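Long-range contacts in 6-pyruvoyl tetrahydrobiopterin synthase (Plasmodium vivax, PDB 3LX3), which is a zinc-binding member of the 6-pyruvoyl tetrahydropterin synthase family, modelled here as an assembly of six chains: residues L56-N61 with R157-M162; G42-L47 with I109-N114. All coordinates share one frame; numbering follows the deposited sequence. Where two conformers were deposited one is given.

Contact 1 of 2, residues L56-N61 with R157-M162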
loop_
_atom_site.group_PDB
_atom_site.type_symbol
_atom_site.label_atom_id
_atom_site.label_comp_id
_atom_site.label_asym_id
_atom_site.label_seq_id
_atom_site.Cartn_x
_atom_site.Cartn_y
_atom_site.Cartn_z
ATOM N N LEU A 56 -11.141 1.875 -13.060
ATOM C CA LEU A 56 -11.834 1.408 -14.263
ATOM C C LEU A 56 -11.150 0.161 -14.789
ATOM O O LEU A 56 -9.923 0.137 -14.930
ATOM C CB LEU A 56 -11.810 2.497 -15.348
ATOM C CG LEU A 56 -12.263 2.116 -16.752
ATOM C CD1 LEU A 56 -13.763 1.830 -16.780
ATOM C CD2 LEU A 56 -11.901 3.260 -17.720
ATOM N N ARG A 57 -11.980 -0.850 -15.069
ATOM C CA ARG A 57 -11.554 -2.091 -15.699
ATOM C C ARG A 57 -12.360 -2.267 -16.977
ATOM O O ARG A 57 -13.560 -1.966 -17.023
ATOM C CB ARG A 57 -11.802 -3.245 -14.747
ATOM C CG ARG A 57 -11.443 -4.648 -15.210
ATOM C CD ARG A 57 -11.585 -5.615 -13.997
ATOM N NE ARG A 57 -11.212 -4.973 -12.715
ATOM C CZ ARG A 57 -10.298 -5.398 -11.835
ATOM N NH1 ARG A 57 -9.612 -6.514 -12.013
ATOM N NH2 ARG A 57 -10.088 -4.693 -10.731
ATOM N N LEU A 58 -11.707 -2.790 -17.997
ATOM C CA LEU A 58 -12.416 -3.079 -19.240
ATOM C C LEU A 58 -11.801 -4.286 -19.912
ATOM O O LEU A 58 -10.692 -4.703 -19.556
ATOM C CB LEU A 58 -12.434 -1.870 -20.167
ATOM C CG LEU A 58 -11.117 -1.218 -20.644
ATOM C CD1 LEU A 58 -10.429 -2.052 -21.716
ATOM C CD2 LEU A 58 -11.411 0.175 -21.192
ATOM N N ARG A 59 -12.516 -4.872 -20.876
ATOM C CA ARG A 59 -12.050 -6.030 -21.642
ATOM C C ARG A 59 -12.265 -5.787 -23.127
ATOM O O ARG A 59 -13.311 -5.213 -23.540
ATOM C CB ARG A 59 -12.798 -7.302 -21.245
ATOM C CG ARG A 59 -12.617 -7.680 -19.783
ATOM C CD ARG A 59 -13.549 -8.742 -19.345
ATOM N NE ARG A 59 -13.458 -8.951 -17.905
ATOM C CZ ARG A 59 -14.449 -9.413 -17.156
ATOM N NH1 ARG A 59 -15.616 -9.719 -17.708
ATOM N NH2 ARG A 59 -14.264 -9.573 -15.859
ATOM N N GLY A 60 -11.316 -6.243 -23.932
ATOM C CA GLY A 60 -11.468 -6.229 -25.394
ATOM C C GLY A 60 -10.370 -7.078 -25.975
ATOM O O GLY A 60 -9.596 -7.699 -25.240
ATOM N N ASN A 61 -10.283 -7.124 -27.290
ATOM C CA ASN A 61 -9.181 -7.799 -27.960
ATOM C C ASN A 61 -7.998 -6.850 -28.118
ATOM O O ASN A 61 -8.189 -5.642 -28.339
ATOM C CB ASN A 61 -9.616 -8.287 -29.347
ATOM C CG ASN A 61 -10.749 -9.273 -29.294
ATOM O OD1 ASN A 61 -10.835 -10.088 -28.396
ATOM N ND2 ASN A 61 -11.621 -9.214 -30.292
ATOM N N ARG A 157 -12.514 -0.077 -30.805
ATOM C CA ARG A 157 -11.364 -0.729 -30.149
ATOM C C ARG A 157 -11.627 -2.173 -29.702
ATOM O O ARG A 157 -10.759 -2.829 -29.176
ATOM C CB ARG A 157 -10.911 0.094 -28.938
ATOM C CG ARG A 157 -10.392 1.496 -29.302
ATOM C CD ARG A 157 -9.164 1.473 -30.225
ATOM N NE ARG A 157 -8.084 0.653 -29.708
ATOM C CZ ARG A 157 -6.843 0.639 -30.220
ATOM N NH1 ARG A 157 -6.502 1.443 -31.236
ATOM N NH2 ARG A 157 -5.936 -0.147 -29.712
ATOM N N SER A 158 -12.856 -2.644 -29.937
ATOM C CA SER A 158 -13.320 -3.999 -29.587
ATOM C C SER A 158 -13.719 -4.174 -28.126
ATOM O O SER A 158 -13.947 -5.294 -27.671
ATOM C CB SER A 158 -12.359 -5.106 -30.003
ATOM O OG SER A 158 -11.314 -5.308 -29.114
ATOM N N VAL A 159 -13.800 -3.080 -27.375
ATOM C CA VAL A 159 -14.140 -3.164 -25.965
ATOM C C VAL A 159 -15.574 -3.669 -25.834
ATOM O O VAL A 159 -16.461 -3.158 -26.499
ATOM C CB VAL A 159 -13.968 -1.812 -25.262
ATOM C CG1 VAL A 159 -14.456 -1.878 -23.789
ATOM C CG2 VAL A 159 -12.489 -1.423 -25.275
ATOM N N ASN A 160 -15.770 -4.702 -25.017
ATOM C CA ASN A 160 -17.113 -5.236 -24.773
ATOM C C ASN A 160 -17.578 -5.291 -23.313
ATOM O O ASN A 160 -18.640 -5.838 -23.002
ATOM C CB ASN A 160 -17.323 -6.580 -25.440
ATOM C CG ASN A 160 -16.551 -7.698 -24.806
ATOM O OD1 ASN A 160 -15.842 -7.533 -23.845
ATOM N ND2 ASN A 160 -16.763 -8.894 -25.334
ATOM N N TYR A 161 -16.780 -4.689 -22.431
ATOM C CA TYR A 161 -17.068 -4.727 -21.004
ATOM C C TYR A 161 -16.403 -3.551 -20.328
ATOM O O TYR A 161 -15.215 -3.290 -20.555
ATOM C CB TYR A 161 -16.507 -6.013 -20.425
ATOM C CG TYR A 161 -16.734 -6.224 -18.949
ATOM C CD1 TYR A 161 -17.929 -6.776 -18.480
ATOM C CD2 TYR A 161 -15.756 -5.913 -18.035
ATOM C CE1 TYR A 161 -18.118 -6.984 -17.095
ATOM C CE2 TYR A 161 -15.944 -6.116 -16.655
ATOM C CZ TYR A 161 -17.118 -6.666 -16.217
ATOM O OH TYR A 161 -17.365 -6.866 -14.880
ATOM N N MET A 162 -17.190 -2.825 -19.512
ATOM C CA MET A 162 -16.719 -1.658 -18.765
ATOM C C MET A 162 -17.169 -1.842 -17.328
ATOM O O MET A 162 -18.299 -2.258 -17.083
ATOM C CB MET A 162 -17.343 -0.370 -19.328
ATOM C CG MET A 162 -16.831 -0.037 -20.732
ATOM S SD MET A 162 -15.214 0.686 -20.679
ATOM C CE MET A 162 -15.635 2.294 -20.049
#
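R59 and Y161 meet where the end of strand 48-61 pairs, antiparallel, with the start of strand 161-167, two neighbours in the main sheet of this tunnelling fold (T-fold). Their side chains run side by side, pointing the same way. The guanidinium lies flat on one ring face, planes 6° apart, with CZ of R59 3.9 Å from the centroid of the Y161 ring: a stacked cation-pi contact. Extended from CG to NE, the arginine reaches along the tyrosine; its NE makes a salt bridge to E22, while the tyrosine OH bonds to E163.

Backbone bonds run from R59 N to Y161 O (3.1 Å) and from N160 N to R59 O (2.9 Å).

Apolar contacts gather where L58 and M162 form a non-hydrogen-bonded pair. SD of M162 lies 3.8 Å from CB of L58, and the methionine, bent at chi2 and chi3, brings CE against CD1 of L56. Helix 134-149 covers M162, and L74 of helix 71-85 touches L58.

The last polar link comes from the Schellman motif that ends helix 151-156. Its positive-phi residue, S158, offers its hydroxyl to strand 48-61: N61 N donates to S158 OG at 2.8 Å.

Contact 2 of 2, residues G42-L47 with I109-N114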
loop_
_atom_site.group_PDB
_atom_site.type_symbol
_atom_site.label_atom_id
_atom_site.label_comp_id
_atom_site.label_asym_id
_atom_site.label_seq_id
_atom_site.Cartn_x
_atom_site.Cartn_y
_atom_site.Cartn_z
ATOM N N GLY A 42 -36.447 6.067 7.152
ATOM C CA GLY A 42 -36.089 5.752 8.526
ATOM C C GLY A 42 -34.654 5.976 8.977
ATOM O O GLY A 42 -34.306 5.630 10.102
ATOM N N PHE A 43 -33.802 6.544 8.116
ATOM C CA PHE A 43 -32.391 6.715 8.437
ATOM C C PHE A 43 -31.824 7.980 7.807
ATOM O O PHE A 43 -32.022 8.220 6.619
ATOM C CB PHE A 43 -31.588 5.518 7.934
ATOM C CG PHE A 43 -30.109 5.622 8.210
ATOM C CD1 PHE A 43 -29.610 5.404 9.483
ATOM C CD2 PHE A 43 -29.218 5.953 7.193
ATOM C CE1 PHE A 43 -28.233 5.514 9.729
ATOM C CE2 PHE A 43 -27.859 6.063 7.442
ATOM C CZ PHE A 43 -27.368 5.842 8.700
ATOM N N ARG A 44 -31.093 8.755 8.607
ATOM C CA ARG A 44 -30.398 9.959 8.155
ATOM C C ARG A 44 -29.072 9.826 8.931
ATOM O O ARG A 44 -29.047 9.375 10.089
ATOM C CB ARG A 44 -31.177 11.219 8.590
ATOM C CG ARG A 44 -30.921 12.591 7.854
ATOM C CD ARG A 44 -29.955 13.567 8.583
ATOM N NE ARG A 44 -30.315 13.894 9.974
ATOM C CZ ARG A 44 -29.489 14.493 10.827
ATOM N NH1 ARG A 44 -28.259 14.839 10.448
ATOM N NH2 ARG A 44 -29.873 14.740 12.069
ATOM N N GLU A 45 -27.975 10.146 8.300
ATOM C CA GLU A 45 -26.734 10.313 9.064
ATOM C C GLU A 45 -26.244 11.723 8.984
ATOM O O GLU A 45 -26.764 12.520 8.198
ATOM C CB GLU A 45 -25.693 9.372 8.558
ATOM C CG GLU A 45 -25.165 9.723 7.261
ATOM C CD GLU A 45 -24.216 8.674 6.689
ATOM O OE1 GLU A 45 -23.687 7.823 7.437
ATOM O OE2 GLU A 45 -23.956 8.751 5.485
ATOM N N THR A 46 -25.253 12.017 9.817
ATOM C CA THR A 46 -24.663 13.345 9.890
ATOM C C THR A 46 -23.815 13.630 8.681
ATOM O O THR A 46 -23.219 12.723 8.058
ATOM C CB THR A 46 -23.885 13.536 11.179
ATOM O OG1 THR A 46 -22.936 12.491 11.349
ATOM C CG2 THR A 46 -24.827 13.568 12.398
ATOM N N LEU A 47 -23.709 14.913 8.345
ATOM C CA LEU A 47 -22.806 15.392 7.304
ATOM C C LEU A 47 -21.361 15.020 7.569
ATOM O O LEU A 47 -20.840 15.234 8.655
ATOM C CB LEU A 47 -22.923 16.929 7.207
ATOM C CG LEU A 47 -22.051 17.626 6.168
ATOM C CD1 LEU A 47 -22.488 17.282 4.774
ATOM C CD2 LEU A 47 -22.146 19.152 6.386
ATOM N N ILE A 109 -31.829 21.879 2.266
ATOM C CA ILE A 109 -32.224 20.493 2.317
ATOM C C ILE A 109 -32.885 20.240 3.654
ATOM O O ILE A 109 -32.284 20.509 4.683
ATOM C CB ILE A 109 -31.016 19.548 2.210
ATOM C CG1 ILE A 109 -30.230 19.833 0.928
ATOM C CG2 ILE A 109 -31.481 18.059 2.240
ATOM C CD1 ILE A 109 -28.959 18.997 0.811
ATOM N N THR A 110 -34.126 19.759 3.635
ATOM C CA THR A 110 -34.855 19.430 4.847
ATOM C C THR A 110 -35.097 17.923 4.874
ATOM O O THR A 110 -35.546 17.324 3.887
ATOM C CB THR A 110 -36.171 20.157 4.953
ATOM O OG1 THR A 110 -35.952 21.576 4.830
ATOM C CG2 THR A 110 -36.836 19.870 6.300
ATOM N N CYS A 111 -34.764 17.308 5.991
ATOM C CA CYS A 111 -34.818 15.847 6.143
ATOM C C CYS A 111 -36.138 15.406 6.799
ATOM O O CYS A 111 -36.893 16.240 7.314
ATOM C CB CYS A 111 -33.674 15.372 6.993
ATOM S SG CYS A 111 -32.070 15.826 6.210
ATOM N N GLU A 112 -36.391 14.103 6.801
ATOM C CA GLU A 112 -37.577 13.499 7.415
ATOM C C GLU A 112 -37.687 13.816 8.902
ATOM O O GLU A 112 -38.788 13.899 9.451
ATOM C CB GLU A 112 -37.530 11.957 7.338
ATOM C CG GLU A 112 -37.606 11.279 5.985
ATOM C CD GLU A 112 -37.802 9.738 6.147
ATOM O OE1 GLU A 112 -38.834 9.246 5.650
ATOM O OE2 GLU A 112 -36.970 9.047 6.804
ATOM N N ASP A 113 -36.527 13.937 9.573
ATOM C CA ASP A 113 -36.468 14.230 11.007
ATOM C C ASP A 113 -36.484 15.763 11.266
ATOM O O ASP A 113 -36.228 16.223 12.397
ATOM C CB ASP A 113 -35.259 13.532 11.653
ATOM C CG ASP A 113 -33.918 14.069 11.152
ATOM O OD1 ASP A 113 -33.925 15.019 10.342
ATOM O OD2 ASP A 113 -32.868 13.519 11.565
ATOM N N ASN A 114 -36.780 16.519 10.202
ATOM C CA ASN A 114 -36.849 17.993 10.170
ATOM C C ASN A 114 -35.508 18.706 10.300
ATOM O O ASN A 114 -35.499 19.944 10.332
ATOM C CB ASN A 114 -37.926 18.551 11.128
ATOM C CG ASN A 114 -39.321 18.467 10.495
ATOM O OD1 ASN A 114 -40.128 17.621 10.858
ATOM N ND2 ASN A 114 -39.566 19.310 9.485
#
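R44 and D113 form the salt bridge that joins the short strand 43-44 to a type I beta turn, C111 to N114, which links strands 106-111 and 116-120. The arginine comes side-on and spends two nitrogens on a single carboxylate oxygen. NE of R44 donates to OD2 of D113 at 3.0 Å, fairly straight at 159°, and NH2 of R44 adds a longer bond to the same OD2 at 3.3 Å. That oxygen sits in the guanidinium plane and is met on its syn side, yet the carboxylate itself is turned 70° from the guanidinium.

The aliphatic part of R44 touches the turn too: CG packs 3.8 Å from SG of C111, and bends at chi2 and chi3 then swing the guanidinium to D113. G42 N lies 3.0 Å from OE2 of E112, a hydrogen bond on the syn lone pair, but E112 has two deposited conformers and the bond is tentative for that reason.

Further out, the turn is closed by N114 N bonding to C111 O at 2.9 Å, and OD1 of D113 accepts a hydrogen bond from OG of S115. C111 packs on F37 and Y117. F43 comes within about 6 Å of a bound 2-amino-1,5-dihydropteridine-4,6-dione, nearest atoms. The contact borders a second subunit, to which T46 and L47 also bond. D113 and D123 of that subunit probably offset the nearby like charge of its R122, with R44 NH1 bridging to OD1 of D123.

From the N terminus, the chain runs up strand 20-40 and reaches 42-47, the first half of contact 2, then turns into strand 48-61, whose end supplies 56-61 for contact 1. Contact 2 closes when 109-114 arrives, after 61 intervening residues; contact 1 closes later, at 157-162, across 95 residues that include helices 71-85 and 134-149. Because the halves alternate, the two loops cross rather than nest. Both reach the five-stranded sheet, but on opposite sides of the chain's centre, with contact centres about 40 Å apart. Contact 1 joins two inner strands of that sheet, whereas contact 2 ties its short strand 43-44 to the separate three-stranded sheet.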